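Transcriptional regulator (Rhodococcus sp., PDB 2O0Y) probably acts as an IclR-family transcription factor, binding DNA through a helix-turn-helix domain joined to a GAF-like C-terminal domain. Local coordinates at residues A221-G226 and A246-I251. Residues are numbered along the deposited sequence; the frame is centred on the assembly and turned at random.
Sequences AALTLG and AAAEEI
Leu-223 pushes both of its methyl groups against one face of helix 246-251, between the side chains of Ala-247, Ala-248 and Ile-251. CD2 does most of the touching: it lies 3.6 Å from the backbone N of Ala-248, so it rests on the helix backbone itself. The same methyl meets Ala-247 CB at 3.8 Å, with Ala-248 CB slightly farther off. The two alanines suit this place because their single methyl groups let the leucine come so near; the CA atoms of Leu-223 and Ala-248 are 6.4 Å apart. One turn on from Ala-247, Ile-251 reaches back along its CG1-CD1 arm, long enough to bring CD1 to 3.9 Å from Leu-223 CD1, the two side chains crossing at about a right angle. The leucine leaves the strand toward the helix, but its anti chi1 (-179°) sends CG across that direction; CD2 then points at the helix, while CD1 points across. A branched end suits Leu-223, since CD2 meets the alanines, CD1 does not, and Ile-251 CD1 packs against both methyls of the fork.

Strand 219-228 is a central strand of the antiparallel sheet in the GAF-like C-terminal domain of the IclR family, and helix 237-254 packs on one face of that sheet. The axes of the two short segments run roughly antiparallel, at 151°, and approach to 9.5 Å. Helix 97-110 lies beside this helix, and its Ile-102 touches both Ala-247 and Ile-251, while Ala-248 also meets Phe-210 and Leu-212 of the adjoining strand 205-213. Strand alternation turns Ala-222 and Thr-224 to the other side of the sheet. There the hydroxyl of Thr-224 is hydrogen-bonded to Ser-209 OG, which gives this buried polar group a partner.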
loop_
_atom_site.group_PDB
_atom_site.type_symbol
_atom_site.label_atom_id
_atom_site.label_comp_id
_atom_site.label_asym_id
_atom_site.label_seq_id
_atom_site.Cartn_x
_atom_site.Cartn_y
_atom_site.Cartn_z
ATOM N N ALA B 221 9.275 7.979 -12.189
ATOM C CA ALA B 221 8.298 9.072 -12.274
ATOM C C ALA B 221 8.549 9.799 -13.567
ATOM O O ALA B 221 9.535 9.526 -14.247
ATOM C CB ALA B 221 8.448 10.039 -11.074
ATOM N N ALA B 222 7.654 10.716 -13.922
ATOM C CA ALA B 222 7.791 11.467 -15.174
ATOM C C ALA B 222 7.615 12.942 -14.842
ATOM O O ALA B 222 6.568 13.352 -14.325
ATOM C CB ALA B 222 6.753 11.007 -16.139
ATOM N N LEU B 223 8.654 13.739 -15.046
ATOM C CA LEU B 223 8.559 15.156 -14.798
ATOM C C LEU B 223 7.907 15.798 -16.034
ATOM O O LEU B 223 8.470 15.745 -17.140
ATOM C CB LEU B 223 9.945 15.742 -14.588
ATOM C CG LEU B 223 10.003 17.249 -14.286
ATOM C CD1 LEU B 223 9.443 17.514 -12.847
ATOM C CD2 LEU B 223 11.420 17.768 -14.337
ATOM N N THR B 224 6.754 16.445 -15.857
ATOM C CA THR B 224 5.950 16.782 -16.999
ATOM C C THR B 224 5.464 18.252 -17.036
ATOM O O THR B 224 4.913 18.729 -16.060
ATOM C CB THR B 224 4.747 15.838 -17.037
ATOM O OG1 THR B 224 5.240 14.478 -17.017
ATOM C CG2 THR B 224 3.917 16.028 -18.313
ATOM N N LEU B 225 5.585 18.909 -18.206
ATOM C CA LEU B 225 4.918 20.213 -18.463
ATOM C C LEU B 225 3.642 19.950 -19.235
ATOM O O LEU B 225 3.661 19.169 -20.154
ATOM C CB LEU B 225 5.807 21.083 -19.354
ATOM C CG LEU B 225 7.217 21.458 -18.928
ATOM C CD1 LEU B 225 7.751 22.436 -19.954
ATOM C CD2 LEU B 225 7.217 22.112 -17.534
ATOM N N GLY B 226 2.517 20.553 -18.860
ATOM C CA GLY B 226 1.316 20.475 -19.701
ATOM C C GLY B 226 0.743 21.850 -19.778
ATOM O O GLY B 226 0.788 22.604 -18.789
ATOM N N ALA B 246 17.259 19.747 -17.741
ATOM C CA ALA B 246 18.135 20.079 -16.602
ATOM C C ALA B 246 17.468 19.749 -15.279
ATOM O O ALA B 246 18.104 19.211 -14.387
ATOM C CB ALA B 246 18.524 21.544 -16.636
ATOM N N ALA B 247 16.195 20.105 -15.149
ATOM C CA ALA B 247 15.444 19.874 -13.895
ATOM C C ALA B 247 15.351 18.400 -13.610
ATOM O O ALA B 247 15.546 17.956 -12.466
ATOM C CB ALA B 247 14.030 20.464 -14.047
ATOM N N ALA B 248 15.014 17.618 -14.632
ATOM C CA ALA B 248 14.916 16.157 -14.447
ATOM C C ALA B 248 16.264 15.575 -13.964
ATOM O O ALA B 248 16.342 14.744 -13.051
ATOM C CB ALA B 248 14.461 15.491 -15.766
ATOM N N GLU B 249 17.338 16.033 -14.580
ATOM C CA GLU B 249 18.670 15.547 -14.253
ATOM C C GLU B 249 18.947 15.868 -12.783
ATOM O O GLU B 249 19.414 15.008 -12.045
ATOM C CB GLU B 249 19.706 16.221 -15.154
ATOM C CG GLU B 249 19.636 15.732 -16.616
ATOM C CD GLU B 249 20.652 16.388 -17.582
ATOM O OE1 GLU B 249 21.373 17.344 -17.172
ATOM O OE2 GLU B 249 20.712 15.942 -18.768
ATOM N N GLU B 250 18.684 17.115 -12.381
ATOM C CA GLU B 250 18.912 17.589 -11.002
ATOM C C GLU B 250 18.072 16.830 -9.979
ATOM O O GLU B 250 18.555 16.483 -8.933
ATOM C CB GLU B 250 18.607 19.076 -10.908
ATOM C CG GLU B 250 19.655 19.951 -11.657
ATOM C CD GLU B 250 19.168 21.348 -11.961
ATOM O OE1 GLU B 250 18.283 21.851 -11.262
ATOM O OE2 GLU B 250 19.680 21.968 -12.919
ATOM N N ILE B 251 16.790 16.612 -10.286
ATOM C CA ILE B 251 15.869 15.864 -9.403
ATOM C C ILE B 251 16.296 14.386 -9.273
ATOM O O ILE B 251 16.294 13.803 -8.169
ATOM C CB ILE B 251 14.382 15.999 -9.927
ATOM C CG1 ILE B 251 13.867 17.428 -9.697
ATOM C CG2 ILE B 251 13.482 15.019 -9.244
ATOM C CD1 ILE B 251 12.584 17.722 -10.534
#